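Local structure of SMI1/KNR4 family protein (Pseudomonas syringae pv. tomato, 2PAG) at residues Glu20-Glu24 against Asp25-Glu29; Ile36-Pro39 against Phe40-Glu44; Gly82-Arg85 against Glu86-Pro89. The protein is of unknown function but binds calcium and belongs to the SMI1/KNR4 (SUKH) family. All blocks are in the same frame, centred on the assembly; numbering follows the deposited sequence.

Contact 1 (Glu20-Glu24 against Asp25-Glu29); sequences ELPDE and DQLVE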
loop_
_atom_site.group_PDB
_atom_site.type_symbol
_atom_site.label_atom_id
_atom_site.label_comp_id
_atom_site.label_asym_id
_atom_site.label_seq_id
_atom_site.Cartn_x
_atom_site.Cartn_y
_atom_site.Cartn_z
ATOM N N GLU A 20 7.616 7.690 -8.860
ATOM C CA GLU A 20 6.623 8.128 -9.830
ATOM C C GLU A 20 5.219 7.751 -9.396
ATOM O O GLU A 20 5.014 6.725 -8.749
ATOM C CB GLU A 20 6.909 7.513 -11.198
ATOM C CG GLU A 20 8.267 7.885 -11.767
ATOM C CD GLU A 20 8.483 7.333 -13.161
ATOM O OE1 GLU A 20 8.285 6.112 -13.354
ATOM O OE2 GLU A 20 8.857 8.118 -14.061
ATOM N N LEU A 21 4.259 8.597 -9.749
ATOM C CA LEU A 21 2.863 8.353 -9.420
ATOM C C LEU A 21 2.245 7.670 -10.643
ATOM O O LEU A 21 2.433 8.117 -11.773
ATOM C CB LEU A 21 2.162 9.686 -9.134
ATOM C CG LEU A 21 0.790 9.645 -8.467
ATOM C CD1 LEU A 21 0.916 9.012 -7.082
ATOM C CD2 LEU A 21 0.232 11.060 -8.363
ATOM N N PRO A 22 1.509 6.566 -10.434
ATOM C CA PRO A 22 0.886 5.848 -11.548
ATOM C C PRO A 22 -0.390 6.502 -12.056
ATOM O O PRO A 22 -0.978 7.344 -11.383
ATOM C CB PRO A 22 0.595 4.481 -10.944
ATOM C CG PRO A 22 0.172 4.857 -9.544
ATOM C CD PRO A 22 1.230 5.890 -9.152
ATOM N N ASP A 23 -0.795 6.120 -13.262
ATOM C CA ASP A 23 -2.038 6.613 -13.831
ATOM C C ASP A 23 -2.994 5.429 -13.791
ATOM O O ASP A 23 -2.591 4.303 -13.478
ATOM C CB ASP A 23 -1.851 7.104 -15.271
ATOM C CG ASP A 23 -1.123 6.108 -16.145
ATOM O OD1 ASP A 23 -1.482 4.910 -16.130
ATOM O OD2 ASP A 23 -0.193 6.533 -16.866
ATOM N N GLU A 24 -4.257 5.670 -14.107
ATOM C CA GLU A 24 -5.244 4.608 -14.067
ATOM C C GLU A 24 -4.905 3.386 -14.919
ATOM O O GLU A 24 -5.146 2.257 -14.492
ATOM C CB GLU A 24 -6.617 5.176 -14.429
ATOM C CG GLU A 24 -7.135 6.134 -13.364
ATOM C CD GLU A 24 -8.503 6.693 -13.677
ATOM O OE1 GLU A 24 -8.618 7.478 -14.644
ATOM O OE2 GLU A 24 -9.462 6.344 -12.956
ATOM N N ASP A 25 -4.326 3.595 -16.099
ATOM C CA ASP A 25 -3.964 2.475 -16.966
ATOM C C ASP A 25 -2.932 1.567 -16.308
ATOM O O ASP A 25 -2.994 0.342 -16.441
ATOM C CB ASP A 25 -3.411 2.974 -18.303
ATOM C CG ASP A 25 -4.454 3.686 -19.138
ATOM O OD1 ASP A 25 -5.491 3.066 -19.454
ATOM O OD2 ASP A 25 -4.234 4.869 -19.479
ATOM N N GLN A 26 -1.975 2.167 -15.606
ATOM C CA GLN A 26 -0.947 1.390 -14.931
ATOM C C GLN A 26 -1.568 0.535 -13.833
ATOM O O GLN A 26 -1.164 -0.610 -13.633
ATOM C CB GLN A 26 0.138 2.314 -14.360
ATOM C CG GLN A 26 1.114 2.821 -15.421
ATOM C CD GLN A 26 2.095 3.857 -14.896
ATOM O OE1 GLN A 26 1.703 4.947 -14.478
ATOM N NE2 GLN A 26 3.384 3.523 -14.925
ATOM N N LEU A 27 -2.554 1.078 -13.123
ATOM C CA LEU A 27 -3.203 0.301 -12.073
ATOM C C LEU A 27 -3.985 -0.862 -12.673
ATOM O O LEU A 27 -4.004 -1.957 -12.111
ATOM C CB LEU A 27 -4.125 1.178 -11.227
ATOM C CG LEU A 27 -3.395 1.950 -10.123
ATOM C CD1 LEU A 27 -2.442 2.958 -10.727
ATOM C CD2 LEU A 27 -4.410 2.647 -9.241
ATOM N N VAL A 28 -4.632 -0.633 -13.812
ATOM C CA VAL A 28 -5.375 -1.712 -14.451
ATOM C C VAL A 28 -4.401 -2.837 -14.800
ATOM O O VAL A 28 -4.711 -4.011 -14.601
ATOM C CB VAL A 28 -6.105 -1.235 -15.731
ATOM C CG1 VAL A 28 -6.640 -2.435 -16.510
ATOM C CG2 VAL A 28 -7.260 -0.320 -15.352
ATOM N N GLU A 29 -3.217 -2.484 -15.300
ATOM C CA GLU A 29 -2.213 -3.494 -15.651
ATOM C C GLU A 29 -1.849 -4.357 -14.446
ATOM O O GLU A 29 -1.750 -5.583 -14.554
ATOM C CB GLU A 29 -0.930 -2.846 -16.184
ATOM C CG GLU A 29 -1.054 -2.185 -17.545
ATOM C CD GLU A 29 0.302 -1.806 -18.122
ATOM O OE1 GLU A 29 1.067 -1.090 -17.438
ATOM O OE2 GLU A 29 0.603 -2.221 -19.262
#
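Asp23 closes an extended run of chain and stands at the N-cap of helix 24-34, where Leu27 N bonds to Asp23 O and Val28 N to Glu24 O to make the first turn. The Asp23 carboxylate turns back to the amide of Gln26. OD1 of Asp23 accepts from Gln26 N at 2.8 Å, and the donor arrives nearly in line with the C-O bond. The first torsion allows this: with chi1 at 50°, Asp23 CG lies between its own backbone N and carbonyl carbon. Gln26 returns the bond. Its OE1 accepts from Asp23 N at 3.0 Å, with the donor tilted a little from the amide plane. The two bonds make a capping box. The two side chains cross at about a right angle, their carboxylate and amide planes 46° apart. Just outside the box, Pro22 and Leu27 form a hydrophobic staple, from the residue before the cap to the fourth helical residue. Leu27 CD1 presses on Pro22 CB at 3.4 Å and is equally near Pro22 CG, tighter than usual carbon contact. Beyond the staple, Leu27 reaches Leu46 and Leu47 of helix 40-49, and Pro22 lies on Val62 and Thr63. Asp25 OD2 comes within 4.3 Å of Asp23 OD1; the helix N-terminus probably eases this pairing of like charges.

Contact 2 (Ile36-Pro39 against Phe40-Glu44); sequences INIP and FVFKE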
loop_
_atom_site.group_PDB
_atom_site.type_symbol
_atom_site.label_atom_id
_atom_site.label_comp_id
_atom_site.label_asym_id
_atom_site.label_seq_id
_atom_site.Cartn_x
_atom_site.Cartn_y
_atom_site.Cartn_z
ATOM N N ILE A 36 -6.772 -9.700 -9.764
ATOM C CA ILE A 36 -7.509 -9.264 -8.594
ATOM C C ILE A 36 -8.053 -7.872 -8.868
ATOM O O ILE A 36 -7.621 -7.192 -9.799
ATOM C CB ILE A 36 -6.587 -9.207 -7.355
ATOM C CG1 ILE A 36 -7.420 -9.040 -6.081
ATOM C CG2 ILE A 36 -5.610 -8.047 -7.495
ATOM C CD1 ILE A 36 -8.308 -10.222 -5.766
ATOM N N ASN A 37 -9.020 -7.456 -8.064
ATOM C CA ASN A 37 -9.594 -6.133 -8.212
ATOM C C ASN A 37 -9.095 -5.355 -7.004
ATOM O O ASN A 37 -9.307 -5.777 -5.868
ATOM C CB ASN A 37 -11.122 -6.218 -8.203
ATOM C CG ASN A 37 -11.782 -4.922 -8.627
ATOM O OD1 ASN A 37 -11.721 -3.916 -7.919
ATOM N ND2 ASN A 37 -12.414 -4.939 -9.794
ATOM N N ILE A 38 -8.403 -4.244 -7.240
ATOM C CA ILE A 38 -7.905 -3.430 -6.133
ATOM C C ILE A 38 -9.067 -2.586 -5.617
ATOM O O ILE A 38 -9.719 -1.889 -6.392
ATOM C CB ILE A 38 -6.762 -2.493 -6.587
ATOM C CG1 ILE A 38 -5.581 -3.324 -7.089
ATOM C CG2 ILE A 38 -6.332 -1.593 -5.427
ATOM C CD1 ILE A 38 -4.493 -2.510 -7.745
ATOM N N PRO A 39 -9.352 -2.650 -4.302
ATOM C CA PRO A 39 -10.453 -1.876 -3.716
ATOM C C PRO A 39 -10.344 -0.407 -4.120
ATOM O O PRO A 39 -9.237 0.122 -4.220
ATOM C CB PRO A 39 -10.257 -2.091 -2.213
ATOM C CG PRO A 39 -9.678 -3.465 -2.148
ATOM C CD PRO A 39 -8.649 -3.425 -3.264
ATOM N N PHE A 40 -11.485 0.243 -4.346
ATOM C CA PHE A 40 -11.510 1.644 -4.768
ATOM C C PHE A 40 -10.651 2.605 -3.959
ATOM O O PHE A 40 -9.829 3.316 -4.527
ATOM C CB PHE A 40 -12.941 2.208 -4.791
ATOM C CG PHE A 40 -13.009 3.645 -5.268
ATOM C CD1 PHE A 40 -13.120 3.938 -6.624
ATOM C CD2 PHE A 40 -12.848 4.700 -4.372
ATOM C CE1 PHE A 40 -13.063 5.254 -7.082
ATOM C CE2 PHE A 40 -12.786 6.024 -4.822
ATOM C CZ PHE A 40 -12.892 6.298 -6.180
ATOM N N VAL A 41 -10.843 2.655 -2.641
ATOM C CA VAL A 41 -10.064 3.589 -1.834
ATOM C C VAL A 41 -8.572 3.282 -1.891
ATOM O O VAL A 41 -7.756 4.195 -1.914
ATOM C CB VAL A 41 -10.567 3.643 -0.376
ATOM C CG1 VAL A 41 -9.735 4.621 0.434
ATOM C CG2 VAL A 41 -12.021 4.098 -0.355
ATOM N N PHE A 42 -8.216 2.000 -1.926
ATOM C CA PHE A 42 -6.816 1.598 -2.039
ATOM C C PHE A 42 -6.285 2.120 -3.389
ATOM O O PHE A 42 -5.175 2.645 -3.473
ATOM C CB PHE A 42 -6.734 0.064 -1.963
ATOM C CG PHE A 42 -5.335 -0.491 -1.858
ATOM C CD1 PHE A 42 -4.215 0.331 -1.877
ATOM C CD2 PHE A 42 -5.154 -1.866 -1.741
ATOM C CE1 PHE A 42 -2.927 -0.216 -1.783
ATOM C CE2 PHE A 42 -3.887 -2.421 -1.647
ATOM C CZ PHE A 42 -2.766 -1.594 -1.667
ATOM N N LYS A 43 -7.091 1.991 -4.441
ATOM C CA LYS A 43 -6.693 2.469 -5.761
ATOM C C LYS A 43 -6.489 3.983 -5.715
ATOM O O LYS A 43 -5.573 4.518 -6.336
ATOM C CB LYS A 43 -7.771 2.109 -6.779
ATOM C CG LYS A 43 -7.396 2.372 -8.217
ATOM C CD LYS A 43 -8.246 1.525 -9.157
ATOM C CE LYS A 43 -9.737 1.774 -8.952
ATOM N NZ LYS A 43 -10.570 0.928 -9.854
ATOM N N GLU A 44 -7.356 4.666 -4.975
ATOM C CA GLU A 44 -7.272 6.114 -4.823
ATOM C C GLU A 44 -5.954 6.478 -4.143
ATOM O O GLU A 44 -5.280 7.426 -4.534
ATOM C CB GLU A 44 -8.459 6.603 -3.996
ATOM C CG GLU A 44 -8.531 8.095 -3.802
ATOM C CD GLU A 44 -9.799 8.485 -3.089
ATOM O OE1 GLU A 44 -9.996 8.014 -1.950
ATOM O OE2 GLU A 44 -10.599 9.249 -3.672
#
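Ile38 and Pro39 both meet Phe42, but in different ways. The side chain of Ile38 runs obliquely to that of Phe42, while the ring of Pro39 lies beside it and points the same way. From Ile38 it is the branch methyl CG2 that touches. CG2 sits 3.9 Å from Phe42 CB and equally near Phe42 CG and CD2, so it bears on the root of the ring. The isoleucine torsion explains this: CG2 is anti to the backbone N, and CG1 is turned beside that N (chi1 -62°). Pro39 adds its CD, 4.1 Å from Phe42 CD2. Phe42 in turn has CG anti to its own N (chi1 -171°), which sets the near side of the ring against Ile38 CG2 and Pro39 CD, with its far end toward strand 88-93. This is the start of helix 40-49, with Pro39 at the N-cap. Proline brings no polar side chain to the cap; Pro39 O takes the first helical bond, from Lys43 N at 2.9 Å. The same oxygen is packed by carbon, with Phe42 CB at 3.4 Å and Lys43 CB at 3.6 Å. Upstream, Ile38 N donates to Glu31 OE2 of helix 24-34. The buried Phe42 ring continues onto Ile88 and Ile90 of strand 88-93 and onto Val124 of helix 124-132. The Pro39 side chain also touches Ile88 and lies about 7 Å from the side chains of the calcium ligands Glu101 and Asp103.

Contact 3 (Gly82-Arg85 against Glu86-Pro89); sequences GVPR and ELIP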
loop_
_atom_site.group_PDB
_atom_site.type_symbol
_atom_site.label_atom_id
_atom_site.label_comp_id
_atom_site.label_asym_id
_atom_site.label_seq_id
_atom_site.Cartn_x
_atom_site.Cartn_y
_atom_site.Cartn_z
ATOM N N GLY A 82 2.156 -16.768 3.737
ATOM C CA GLY A 82 0.969 -17.131 4.496
ATOM C C GLY A 82 -0.198 -16.155 4.468
ATOM O O GLY A 82 -1.294 -16.478 4.927
ATOM N N VAL A 83 0.017 -14.957 3.946
ATOM C CA VAL A 83 -1.068 -13.985 3.885
ATOM C C VAL A 83 -2.164 -14.510 2.963
ATOM O O VAL A 83 -1.888 -14.930 1.838
ATOM C CB VAL A 83 -0.578 -12.626 3.339
ATOM C CG1 VAL A 83 -1.756 -11.671 3.182
ATOM C CG2 VAL A 83 0.454 -12.035 4.281
ATOM N N PRO A 84 -3.422 -14.519 3.435
ATOM C CA PRO A 84 -4.532 -15.000 2.607
ATOM C C PRO A 84 -4.541 -14.295 1.246
ATOM O O PRO A 84 -4.383 -13.078 1.182
ATOM C CB PRO A 84 -5.758 -14.648 3.446
ATOM C CG PRO A 84 -5.249 -14.799 4.847
ATOM C CD PRO A 84 -3.892 -14.147 4.785
ATOM N N ARG A 85 -4.717 -15.059 0.168
ATOM C CA ARG A 85 -4.736 -14.507 -1.192
ATOM C C ARG A 85 -5.763 -13.392 -1.383
ATOM O O ARG A 85 -5.581 -12.504 -2.219
ATOM C CB ARG A 85 -5.018 -15.625 -2.202
ATOM C CG ARG A 85 -5.121 -15.172 -3.663
ATOM C CD ARG A 85 -3.779 -14.707 -4.205
ATOM N NE ARG A 85 -3.678 -14.878 -5.654
ATOM C CZ ARG A 85 -4.163 -14.033 -6.557
ATOM N NH1 ARG A 85 -4.793 -12.932 -6.177
ATOM N NH2 ARG A 85 -4.011 -14.291 -7.849
ATOM N N GLU A 86 -6.844 -13.450 -0.614
ATOM C CA GLU A 86 -7.917 -12.463 -0.692
ATOM C C GLU A 86 -7.526 -11.087 -0.148
ATOM O O GLU A 86 -8.242 -10.104 -0.354
ATOM C CB GLU A 86 -9.138 -12.983 0.071
ATOM C CG GLU A 86 -8.886 -13.179 1.556
ATOM C CD GLU A 86 -9.984 -13.963 2.241
ATOM O OE1 GLU A 86 -11.166 -13.575 2.115
ATOM O OE2 GLU A 86 -9.663 -14.970 2.911
ATOM N N LEU A 87 -6.397 -11.023 0.548
ATOM C CA LEU A 87 -5.905 -9.774 1.128
ATOM C C LEU A 87 -4.761 -9.228 0.283
ATOM O O LEU A 87 -3.834 -9.965 -0.065
ATOM C CB LEU A 87 -5.405 -10.016 2.558
ATOM C CG LEU A 87 -6.402 -10.589 3.569
ATOM C CD1 LEU A 87 -5.738 -10.670 4.950
ATOM C CD2 LEU A 87 -7.649 -9.702 3.620
ATOM N N ILE A 88 -4.822 -7.938 -0.043
ATOM C CA ILE A 88 -3.770 -7.307 -0.839
ATOM C C ILE A 88 -2.901 -6.425 0.047
ATOM O O ILE A 88 -3.382 -5.458 0.638
ATOM C CB ILE A 88 -4.345 -6.415 -1.955
ATOM C CG1 ILE A 88 -5.291 -7.221 -2.843
ATOM C CG2 ILE A 88 -3.203 -5.836 -2.789
ATOM C CD1 ILE A 88 -6.048 -6.369 -3.848
ATOM N N PRO A 89 -1.600 -6.732 0.138
ATOM C CA PRO A 89 -0.725 -5.911 0.981
ATOM C C PRO A 89 -0.664 -4.450 0.578
ATOM O O PRO A 89 -0.629 -4.124 -0.606
ATOM C CB PRO A 89 0.637 -6.580 0.826
ATOM C CG PRO A 89 0.282 -8.006 0.584
ATOM C CD PRO A 89 -0.880 -7.912 -0.373
#
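The Pro84 ring is met over one face by Leu87 and beside an edge by Glu86. Leu87 CD1 lies over the face, near CD, with Leu87 CD1 to Pro84 CD at 3.9 Å and Pro84 CG a little farther. Glu86 CG stands off the CB edge, 3.9 Å from Pro84 CB, and is displaced toward that same face. Chi1 of Glu86 is 63°, which folds CG in between the backbone N and the carbonyl carbon and brings the chain beside the proline. The leucine side chain runs alongside the proline ring. Val83 comes crosswise to Leu87, its CG1 4.1 Å from Leu87 CB. The flat carbonyl of Pro84 is met from above its plane. Leu87 N donates to Pro84 O at 2.9 Å, yet the donor stands 49° out of the carbonyl plane and so is not on a lone pair. The N-H itself points well at the oxygen, at 161°. This is the bond of a type I beta turn from Pro84 to Leu87, which carries the chain from helix 71-81 into strand 88-93. The guanidinium of Arg85 makes a cation-pi contact with Trp79 of helix 71-81 and bonds through NH2 to Leu34 O, while the NE1 of that indole donates to Leu87 O. Val83 and Leu87 are buried and both reach Cys99 of strand 96-100; Leu87 also touches the calcium ligand Glu101, and its side chain is about 8 Å from a bound calcium ion. The chemistry is mixed: one backbone bond closes the turn, and apolar contacts of Val83 and Pro84 with Leu87 lie beside it. Trp79 meets the turn twice, at the Arg85 guanidinium and at Leu87 O, so the turn is tied at two places to helix 71-81.

Contacts 1, 2 and 3 follow one another along the chain. Contacts 1 and 2 start two successive helices, 24-34 and 40-49, and their centres are 12 Å apart. They touch where Leu27 packs on Lys43. Contact 3 leads from helix 71-81 into strand 88-93, an outer strand of the antiparallel sheet. Its centre is 14 Å from that of contact 2. These two meet where Phe42 and Ile36 pack on Ile88. Contacts 1 and 3 do not touch, with about 10 Å between nearest atoms. Contact 2 touches both of the others, joining helix 24-34 on one hand and strand 88-93 on the other. Contacts 2 and 3 lie near the calcium site; contact 1 lies away from it.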